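Local coordinates for protein cycloalternan-forming enzyme (PDB 5F7U) that belongs to glycoside hydrolase family 31, joining a TIM barrel to several beta domains, and binds glycans and magnesium ions, at residues L38-W43 against Y94-S99; N47-W52 against N75-K80. The protein carries 1 engineered substitution. All blocks are in the same frame, centred on the assembly; numbering follows the deposited sequence.

Contact 1 of 2, residues L38-W43 against Y94-S99; sequences LNITTW and YTTKGS. With GLC (alpha-D-glucopyranose), chain E.
The hydroxyl oxygen OH of Tyr-94 is gripped from outside the pair by His-9 NE2 and Arg-25 NH2, and it also touches Leu-38 CD2. The two hydrogen bonds anchor the far end of the phenol, and one face of the ring is turned to Leu-38. Leu-38 uses both branches against it: CD1 stands over that face, 3.9 Å from the ring centroid and 26° off the normal, displaced toward the rim, whereas CD2 lies 3.5 Å from Tyr-94 CZ near the hydroxyl end. Leu-38 and Tyr-94 thus run past each other in opposite senses, an apolar CH-pi contact closed at one end by the polar grip.

One step further along, Ile-40 and Thr-96 lie alongside each other in the same way, with Ile-40 CD1 3.7 Å from Thr-96 CG2. The threonine separates its two branches: with CG2 anti to the carbonyl carbon, the methyl packs inward against Ile-40, and OG1 (chi1 56°) is hydrogen-bonded to Glu-7 OE2. Leu-38 CD1 also approaches this methyl, at 4.1 Å from Thr-96 CG2, so the two pairs form one continuous apolar layer.

Beyond this layer, at the end of strand 38-43, the indole of Trp-43 serves as a platform for alpha-D-glucopyranose. The sugar lies over one face, its C2 3.5 Å above the plane and its O5 3.5 Å from Trp-43 NE1, an apolar support for a pyranose of the kind common in carbohydrate-binding sites. The strand axes pass 8.2 Å apart at 28°, with no hydrogen bond between the strands, consistent with facing sheets of a beta sandwich, as in the immunoglobulin-like E-set domains.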
ATOM      1  N   LEU A  38      -2.702  41.892  -9.615  1.00 14.71           N
ATOM      2  CA  LEU A  38      -2.142  41.950  -8.265  1.00 14.41           C
ATOM      3  C   LEU A  38      -3.222  42.267  -7.248  1.00 14.44           C
ATOM      4  O   LEU A  38      -3.896  43.300  -7.335  1.00 15.04           O
ATOM      5  CB  LEU A  38      -1.019  42.984  -8.177  1.00 14.57           C
ATOM      6  CG  LEU A  38       0.041  42.999  -9.265  1.00 14.64           C
ATOM      7  CD1 LEU A  38       0.963  44.194  -9.011  1.00 15.48           C
ATOM      8  CD2 LEU A  38       0.846  41.703  -9.289  1.00 14.69           C
ATOM      9  N   ASN A  39      -3.381  41.363  -6.291  1.00 13.96           N
ATOM     10  CA  ASN A  39      -4.319  41.571  -5.187  1.00 13.91           C
ATOM     11  C   ASN A  39      -3.585  42.154  -3.990  1.00 13.91           C
ATOM     12  O   ASN A  39      -2.617  41.572  -3.517  1.00 13.93           O
ATOM     13  CB  ASN A  39      -5.019  40.260  -4.844  1.00 13.84           C
ATOM     14  CG  ASN A  39      -5.838  39.751  -6.006  1.00 14.43           C
ATOM     15  OD1 ASN A  39      -6.877  40.321  -6.314  1.00 14.95           O
ATOM     16  ND2 ASN A  39      -5.340  38.720  -6.704  1.00 14.46           N
ATOM     17  N   ILE A  40      -4.062  43.306  -3.525  1.00 13.78           N
ATOM     18  CA  ILE A  40      -3.378  44.094  -2.484  1.00 13.94           C
ATOM     19  C   ILE A  40      -4.360  44.435  -1.370  1.00 14.04           C
ATOM     20  O   ILE A  40      -5.516  44.737  -1.655  1.00 14.45           O
ATOM     21  CB  ILE A  40      -2.837  45.408  -3.117  1.00 14.46           C
ATOM     22  CG1 ILE A  40      -1.911  45.079  -4.304  1.00 14.35           C
ATOM     23  CG2 ILE A  40      -2.138  46.295  -2.080  1.00 15.24           C
ATOM     24  CD1 ILE A  40      -1.769  46.239  -5.299  1.00 15.18           C
ATOM     25  N   THR A  41      -3.912  44.404  -0.105  1.00 13.83           N
ATOM     26  CA  THR A  41      -4.787  44.831   0.998  1.00 14.12           C
ATOM     27  C   THR A  41      -4.224  46.041   1.711  1.00 14.71           C
ATOM     28  O   THR A  41      -3.002  46.223   1.762  1.00 14.38           O
ATOM     29  CB  THR A  41      -5.118  43.684   1.997  1.00 14.20           C
ATOM     30  OG1 THR A  41      -6.240  44.032   2.825  1.00 14.79           O
ATOM     31  CG2 THR A  41      -3.936  43.303   2.877  1.00 14.42           C
ATOM     32  N   THR A  42      -5.131  46.881   2.210  1.00 15.20           N
ATOM     33  CA  THR A  42      -4.752  47.960   3.126  1.00 16.27           C
ATOM     34  C   THR A  42      -5.674  47.898   4.340  1.00 16.95           C
ATOM     35  O   THR A  42      -6.773  47.342   4.260  1.00 16.59           O
ATOM     36  CB  THR A  42      -4.902  49.340   2.455  1.00 16.82           C
ATOM     37  OG1 THR A  42      -6.249  49.494   1.953  1.00 16.89           O
ATOM     38  CG2 THR A  42      -3.893  49.476   1.315  1.00 16.56           C
ATOM     39  N   TRP A  43      -5.233  48.479   5.454  1.00 17.99           N
ATOM     40  CA  TRP A  43      -6.051  48.554   6.661  1.00 19.11           C
ATOM     41  C   TRP A  43      -5.621  49.801   7.447  1.00 20.37           C
ATOM     42  O   TRP A  43      -4.468  50.222   7.299  1.00 20.31           O
ATOM     43  CB  TRP A  43      -5.885  47.296   7.520  1.00 19.00           C
ATOM     44  CG  TRP A  43      -4.490  47.079   8.021  1.00 19.32           C
ATOM     45  CD1 TRP A  43      -3.987  47.455   9.247  1.00 20.29           C
ATOM     46  CD2 TRP A  43      -3.422  46.443   7.321  1.00 18.77           C
ATOM     47  NE1 TRP A  43      -2.664  47.083   9.344  1.00 20.69           N
ATOM     48  CE2 TRP A  43      -2.290  46.461   8.179  1.00 19.30           C
ATOM     49  CE3 TRP A  43      -3.300  45.863   6.045  1.00 17.58           C
ATOM     50  CZ2 TRP A  43      -1.055  45.908   7.808  1.00 19.16           C
ATOM     51  CZ3 TRP A  43      -2.059  45.313   5.668  1.00 17.46           C
ATOM     52  CH2 TRP A  43      -0.957  45.348   6.552  1.00 18.23           C
ATOM     53  N   TYR A  94       8.104  44.997  -9.605  1.00 17.69           N
ATOM     54  CA  TYR A  94       7.094  45.934  -9.083  1.00 17.39           C
ATOM     55  C   TYR A  94       7.108  46.030  -7.568  1.00 17.31           C
ATOM     56  O   TYR A  94       7.545  45.109  -6.878  1.00 16.78           O
ATOM     57  CB  TYR A  94       5.678  45.565  -9.588  1.00 16.37           C
ATOM     58  CG  TYR A  94       5.128  44.253  -9.040  1.00 15.76           C
ATOM     59  CD1 TYR A  94       4.383  44.229  -7.849  1.00 15.40           C
ATOM     60  CD2 TYR A  94       5.353  43.039  -9.707  1.00 15.54           C
ATOM     61  CE1 TYR A  94       3.891  43.025  -7.329  1.00 14.82           C
ATOM     62  CE2 TYR A  94       4.867  41.834  -9.189  1.00 15.03           C
ATOM     63  CZ  TYR A  94       4.138  41.840  -8.004  1.00 14.67           C
ATOM     64  OH  TYR A  94       3.632  40.646  -7.497  1.00 14.40           O
ATOM     65  N   THR A  95       6.585  47.150  -7.073  1.00 17.90           N
ATOM     66  CA  THR A  95       6.406  47.413  -5.655  1.00 18.11           C
ATOM     67  C   THR A  95       4.969  47.904  -5.519  1.00 17.85           C
ATOM     68  O   THR A  95       4.524  48.771  -6.275  1.00 18.65           O
ATOM     69  CB  THR A  95       7.412  48.486  -5.175  1.00 19.67           C
ATOM     70  OG1 THR A  95       8.747  48.006  -5.369  1.00 20.73           O
ATOM     71  CG2 THR A  95       7.227  48.847  -3.690  1.00 20.04           C
ATOM     72  N   THR A  96       4.228  47.320  -4.586  1.00 17.42           N
ATOM     73  CA  THR A  96       2.846  47.747  -4.341  1.00 17.04           C
ATOM     74  C   THR A  96       2.861  48.762  -3.215  1.00 17.91           C
ATOM     75  O   THR A  96       3.654  48.630  -2.283  1.00 18.10           O
ATOM     76  CB  THR A  96       1.921  46.548  -4.035  1.00 16.33           C
ATOM     77  OG1 THR A  96       2.456  45.811  -2.932  1.00 15.96           O
ATOM     78  CG2 THR A  96       1.840  45.647  -5.262  1.00 15.64           C
ATOM     79  N   LYS A  97       2.015  49.787  -3.317  1.00 18.34           N
ATOM     80  CA  LYS A  97       2.034  50.914  -2.371  1.00 19.41           C
ATOM     81  C   LYS A  97       0.644  51.358  -1.960  1.00 19.44           C
ATOM     82  O   LYS A  97      -0.282  51.328  -2.767  1.00 18.81           O
ATOM     83  CB  LYS A  97       2.776  52.131  -2.949  1.00 20.88           C
ATOM     84  CG  LYS A  97       4.242  51.864  -3.227  1.00 21.81           C
ATOM     85  CD  LYS A  97       5.009  53.157  -3.399  1.00 23.81           C
ATOM     86  CE  LYS A  97       6.493  52.873  -3.386  1.00 25.04           C
ATOM     87  NZ  LYS A  97       7.231  54.166  -3.508  1.00 26.78           N
ATOM     88  N   GLY A  98       0.510  51.752  -0.699  1.00 20.03           N
ATOM     89  CA  GLY A  98      -0.725  52.380  -0.219  1.00 21.47           C
ATOM     90  C   GLY A  98      -0.429  53.582   0.651  1.00 23.80           C
ATOM     91  O   GLY A  98       0.548  53.583   1.391  1.00 23.92           O
ATOM     92  N   SER A  99      -1.268  54.608   0.538  1.00 25.80           N
ATOM     93  CA  SER A  99      -1.248  55.741   1.467  1.00 28.63           C
ATOM     94  C   SER A  99      -2.626  56.374   1.564  1.00 29.96           C
ATOM     95  O   SER A  99      -3.462  56.205   0.673  1.00 29.60           O
ATOM     96  CB  SER A  99      -0.214  56.787   1.054  1.00 30.14           C
ATOM     97  OG  SER A  99      -0.479  57.257  -0.245  1.00 31.15           O
TER
HETATM   98  C1  GLC E   1      -4.257  44.109  10.975  1.00 41.99           C
HETATM   99  C2  GLC E   1      -4.813  43.892   9.555  1.00 41.23           C
HETATM  100  C3  GLC E   1      -4.207  42.644   8.903  1.00 39.82           C
HETATM  101  C4  GLC E   1      -2.674  42.695   8.911  1.00 40.97           C
HETATM  102  C5  GLC E   1      -2.156  42.935  10.342  1.00 41.94           C
HETATM  103  C6  GLC E   1      -0.651  43.190  10.379  1.00 42.12           C
HETATM  104  O1  GLC E   1      -4.806  43.158  11.894  1.00 44.99           O
HETATM  105  O2  GLC E   1      -6.244  43.820   9.584  1.00 38.72           O
HETATM  106  O3  GLC E   1      -4.666  42.506   7.557  1.00 38.31           O
HETATM  107  O4  GLC E   1      -2.169  41.452   8.404  1.00 40.24           O
HETATM  108  O5  GLC E   1      -2.815  44.047  10.990  1.00 42.53           O
HETATM  109  O6  GLC E   1      -0.165  42.864  11.684  1.00 43.20           O

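Contact 2 of 2, residues N47-W52 against N75-K80; sequences NGQDVW and NNTYWK. With GLC (alpha-D-glucopyranose), chain E.
Val-51 and Trp-79 meet inside a beta sandwich, where strands 49-52 and 76-80 face each other without hydrogen bonds. Val-51 CG2 sits almost squarely over the five-membered ring of Trp-79, 3.5 Å from its centroid and 11° off the normal, a CH-pi contact. From the same strand as the tryptophan, the methyl CG2 of Thr-77 lies over the opposite face, 3.3 Å above the plane and toward the rim, so both faces carry a methyl. At the indole edge Gln-49 OE1 lies in the ring plane, 3.8 Å from Trp-79 CZ2, with amide and indole 27° apart.

A second shell holds these groups in place. Thr-42 OG1 is hydrogen-bonded to both Trp-79 NE1 and Gln-49 OE1, and Glu-46 OE1 takes up Gln-49 NE2, fixing the amide. A water donates to Thr-77 OG1 at 2.6 Å and more weakly to Gln-49 OE1; Thr-77 OG1 is also hydrogen-bonded to Asn-72 OD1.

Where strand 76-80 begins, Asn-75 ND2 gives alpha-D-glucopyranose O2 a weak bond at 3.3 Å. Asn-76, whose ND2 is also hydrogen-bonded to Thr-41 OG1, grips two sugar hydroxyls, OD1 accepting from O2 at 2.6 Å and ND2 donating to O3 at 2.8 Å.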
ATOM      1  N   ASN A  47     -11.782  56.221   3.990  1.00 33.82           N
ATOM      2  CA  ASN A  47     -11.889  57.044   2.780  1.00 34.79           C
ATOM      3  C   ASN A  47     -10.544  57.712   2.491  1.00 34.60           C
ATOM      4  O   ASN A  47      -9.755  57.967   3.404  1.00 35.01           O
ATOM      5  CB  ASN A  47     -12.995  58.113   2.934  1.00 37.38           C
ATOM      6  CG  ASN A  47     -14.406  57.527   2.854  1.00 38.52           C
ATOM      7  OD1 ASN A  47     -14.701  56.667   2.020  1.00 38.64           O
ATOM      8  ND2 ASN A  47     -15.293  58.013   3.717  1.00 40.68           N
ATOM      9  N   GLY A  48     -10.273  57.982   1.221  1.00 34.35           N
ATOM     10  CA  GLY A  48      -9.072  58.732   0.855  1.00 33.97           C
ATOM     11  C   GLY A  48      -7.824  57.876   0.780  1.00 32.33           C
ATOM     12  O   GLY A  48      -6.710  58.396   0.795  1.00 32.61           O
ATOM     13  N   GLN A  49      -8.006  56.560   0.718  1.00 30.79           N
ATOM     14  CA  GLN A  49      -6.885  55.650   0.487  1.00 29.55           C
ATOM     15  C   GLN A  49      -6.603  55.544  -0.997  1.00 28.75           C
ATOM     16  O   GLN A  49      -7.533  55.465  -1.796  1.00 28.63           O
ATOM     17  CB  GLN A  49      -7.181  54.262   1.059  1.00 29.78           C
ATOM     18  CG  GLN A  49      -7.259  54.255   2.578  1.00 32.21           C
ATOM     19  CD  GLN A  49      -7.161  52.865   3.192  1.00 33.16           C
ATOM     20  OE1 GLN A  49      -7.369  51.842   2.525  1.00 32.95           O
ATOM     21  NE2 GLN A  49      -6.835  52.824   4.482  1.00 34.49           N
ATOM     22  N   ASP A  50      -5.316  55.558  -1.348  1.00 27.83           N
ATOM     23  CA  ASP A  50      -4.850  55.291  -2.708  1.00 26.85           C
ATOM     24  C   ASP A  50      -3.925  54.095  -2.680  1.00 24.30           C
ATOM     25  O   ASP A  50      -3.106  53.967  -1.767  1.00 23.42           O
ATOM     26  CB  ASP A  50      -4.082  56.495  -3.267  1.00 29.54           C
ATOM     27  CG  ASP A  50      -4.914  57.743  -3.315  1.00 32.48           C
ATOM     28  OD1 ASP A  50      -6.021  57.720  -3.895  1.00 34.55           O
ATOM     29  OD2 ASP A  50      -4.451  58.767  -2.773  1.00 34.80           O
ATOM     30  N   VAL A  51      -4.083  53.216  -3.668  1.00 22.17           N
ATOM     31  CA  VAL A  51      -3.209  52.062  -3.835  1.00 20.33           C
ATOM     32  C   VAL A  51      -2.754  52.054  -5.279  1.00 20.08           C
ATOM     33  O   VAL A  51      -3.558  52.226  -6.208  1.00 19.87           O
ATOM     34  CB  VAL A  51      -3.910  50.723  -3.463  1.00 19.34           C
ATOM     35  CG1 VAL A  51      -3.018  49.518  -3.760  1.00 18.47           C
ATOM     36  CG2 VAL A  51      -4.274  50.734  -1.990  1.00 19.86           C
ATOM     37  N   TRP A  52      -1.447  51.891  -5.455  1.00 19.64           N
ATOM     38  CA  TRP A  52      -0.862  51.938  -6.781  1.00 19.91           C
ATOM     39  C   TRP A  52       0.361  51.045  -6.871  1.00 19.32           C
ATOM     40  O   TRP A  52       0.858  50.535  -5.856  1.00 19.12           O
ATOM     41  CB  TRP A  52      -0.542  53.381  -7.197  1.00 21.03           C
ATOM     42  CG  TRP A  52       0.625  53.993  -6.488  1.00 21.84           C
ATOM     43  CD1 TRP A  52       1.910  54.072  -6.952  1.00 22.40           C
ATOM     44  CD2 TRP A  52       0.623  54.605  -5.195  1.00 22.38           C
ATOM     45  NE1 TRP A  52       2.713  54.711  -6.025  1.00 23.24           N
ATOM     46  CE2 TRP A  52       1.949  55.053  -4.942  1.00 23.39           C
ATOM     47  CE3 TRP A  52      -0.366  54.842  -4.228  1.00 22.57           C
ATOM     48  CZ2 TRP A  52       2.309  55.718  -3.755  1.00 24.32           C
ATOM     49  CZ3 TRP A  52      -0.003  55.496  -3.036  1.00 23.46           C
ATOM     50  CH2 TRP A  52       1.327  55.927  -2.818  1.00 24.45           C
ATOM     51  N   ASN A  75     -11.243  44.234   8.931  1.00 21.62           N
ATOM     52  CA  ASN A  75     -10.532  45.502   9.101  1.00 21.41           C
ATOM     53  C   ASN A  75      -9.876  46.042   7.812  1.00 20.12           C
ATOM     54  O   ASN A  75      -9.147  47.066   7.858  1.00 20.15           O
ATOM     55  CB  ASN A  75      -9.465  45.315  10.192  1.00 22.02           C
ATOM     56  CG  ASN A  75      -8.840  46.625  10.648  1.00 22.72           C
ATOM     57  OD1 ASN A  75      -9.538  47.602  10.914  1.00 23.62           O
ATOM     58  ND2 ASN A  75      -7.514  46.639  10.761  1.00 22.49           N
ATOM     59  N   ASN A  76     -10.127  45.375   6.676  1.00 18.95           N
ATOM     60  CA  ASN A  76      -9.318  45.550   5.464  1.00 17.69           C
ATOM     61  C   ASN A  76     -10.085  45.897   4.197  1.00 17.60           C
ATOM     62  O   ASN A  76     -11.244  45.499   4.019  1.00 17.89           O
ATOM     63  CB  ASN A  76      -8.540  44.259   5.169  1.00 17.06           C
ATOM     64  CG  ASN A  76      -7.451  43.980   6.174  1.00 17.29           C
ATOM     65  OD1 ASN A  76      -7.684  43.938   7.383  1.00 18.12           O
ATOM     66  ND2 ASN A  76      -6.247  43.793   5.675  1.00 17.03           N
ATOM     67  N   THR A  77      -9.408  46.640   3.323  1.00 16.85           N
ATOM     68  CA  THR A  77      -9.836  46.823   1.943  1.00 16.46           C
ATOM     69  C   THR A  77      -8.934  46.009   1.035  1.00 15.62           C
ATOM     70  O   THR A  77      -7.708  45.948   1.233  1.00 15.16           O
ATOM     71  CB  THR A  77      -9.798  48.314   1.535  1.00 16.87           C
ATOM     72  OG1 THR A  77     -10.636  49.042   2.424  1.00 17.23           O
ATOM     73  CG2 THR A  77     -10.342  48.515   0.105  1.00 17.05           C
ATOM     74  N   TYR A  78      -9.546  45.396   0.030  1.00 15.36           N
ATOM     75  CA  TYR A  78      -8.823  44.584  -0.947  1.00 15.22           C
ATOM     76  C   TYR A  78      -8.975  45.257  -2.286  1.00 15.59           C
ATOM     77  O   TYR A  78     -10.067  45.752  -2.623  1.00 16.60           O
ATOM     78  CB  TYR A  78      -9.357  43.135  -0.954  1.00 14.95           C
ATOM     79  CG  TYR A  78      -9.024  42.443   0.338  1.00 14.97           C
ATOM     80  CD1 TYR A  78      -9.867  42.552   1.447  1.00 15.83           C
ATOM     81  CD2 TYR A  78      -7.845  41.697   0.464  1.00 14.47           C
ATOM     82  CE1 TYR A  78      -9.562  41.931   2.645  1.00 16.20           C
ATOM     83  CE2 TYR A  78      -7.522  41.081   1.661  1.00 14.75           C
ATOM     84  CZ  TYR A  78      -8.376  41.203   2.738  1.00 15.49           C
ATOM     85  OH  TYR A  78      -8.041  40.603   3.926  1.00 16.71           O
ATOM     86  N   TRP A  79      -7.866  45.316  -3.005  1.00 15.17           N
ATOM     87  CA  TRP A  79      -7.721  46.070  -4.245  1.00 15.91           C
ATOM     88  C   TRP A  79      -7.124  45.178  -5.337  1.00 15.64           C
ATOM     89  O   TRP A  79      -6.365  44.248  -5.029  1.00 14.98           O
ATOM     90  CB  TRP A  79      -6.739  47.236  -4.028  1.00 15.94           C
ATOM     91  CG  TRP A  79      -6.991  48.119  -2.833  1.00 16.54           C
ATOM     92  CD1 TRP A  79      -6.666  47.863  -1.533  1.00 16.23           C
ATOM     93  CD2 TRP A  79      -7.565  49.438  -2.850  1.00 17.74           C
ATOM     94  NE1 TRP A  79      -7.025  48.925  -0.730  1.00 17.27           N
ATOM     95  CE2 TRP A  79      -7.578  49.905  -1.512  1.00 18.01           C
ATOM     96  CE3 TRP A  79      -8.074  50.269  -3.869  1.00 18.73           C
ATOM     97  CZ2 TRP A  79      -8.095  51.162  -1.152  1.00 19.53           C
ATOM     98  CZ3 TRP A  79      -8.598  51.525  -3.514  1.00 20.28           C
ATOM     99  CH2 TRP A  79      -8.585  51.964  -2.161  1.00 20.65           C
ATOM    100  N   LYS A  80      -7.473  45.464  -6.596  1.00 16.47           N
ATOM    101  CA  LYS A  80      -6.893  44.774  -7.750  1.00 16.75           C
ATOM    102  C   LYS A  80      -6.172  45.753  -8.649  1.00 17.43           C
ATOM    103  O   LYS A  80      -6.758  46.759  -9.081  1.00 18.33           O
ATOM    104  CB  LYS A  80      -7.962  44.032  -8.569  1.00 17.57           C
ATOM    105  CG  LYS A  80      -8.446  42.757  -7.922  1.00 17.52           C
ATOM    106  CD  LYS A  80      -9.413  42.022  -8.846  1.00 18.30           C
ATOM    107  CE  LYS A  80      -9.881  40.709  -8.216  1.00 18.69           C
ATOM    108  NZ  LYS A  80      -8.836  39.645  -8.193  1.00 17.88           N
TER
HETATM  109  C1  GLC E   1      -4.257  44.109  10.975  1.00 41.99           C
HETATM  110  C2  GLC E   1      -4.813  43.892   9.555  1.00 41.23           C
HETATM  111  C3  GLC E   1      -4.207  42.644   8.903  1.00 39.82           C
HETATM  112  C4  GLC E   1      -2.674  42.695   8.911  1.00 40.97           C
HETATM  113  C5  GLC E   1      -2.156  42.935  10.342  1.00 41.94           C
HETATM  114  C6  GLC E   1      -0.651  43.190  10.379  1.00 42.12           C
HETATM  115  O1  GLC E   1      -4.806  43.158  11.894  1.00 44.99           O
HETATM  116  O2  GLC E   1      -6.244  43.820   9.584  1.00 38.72           O
HETATM  117  O3  GLC E   1      -4.666  42.506   7.557  1.00 38.31           O
HETATM  118  O4  GLC E   1      -2.169  41.452   8.404  1.00 40.24           O
HETATM  119  O5  GLC E   1      -2.815  44.047  10.990  1.00 42.53           O
HETATM  120  O6  GLC E   1      -0.165  42.864  11.684  1.00 43.20           O
HETATM  121  O   HOH W   1     -10.118  51.579   2.591  1.00 23.82           O

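After the short strands 6-8 and 25-26, which pair with strand 36-43, the chain runs through 36-43 and crosses to strand 49-57 on the other side. Strand 60-73 pairs antiparallel with both 49-57 and 76-84, connecting the two sides, and strand 91-100 follows. Contact 2 closes the inner loop of 22 residues between 52 and 75; contact 1 closes the outer one, from 43 to 94, so contact 2 is nested inside it. Strand 36-43 pairs antiparallel with 76-84, and 49-57 with 91-100. Each contact therefore spans the sandwich. The backbone bond from Trp-79 N to Ile-40 O, 2.8 Å, joins them on one side, and both end at the same alpha-D-glucopyranose.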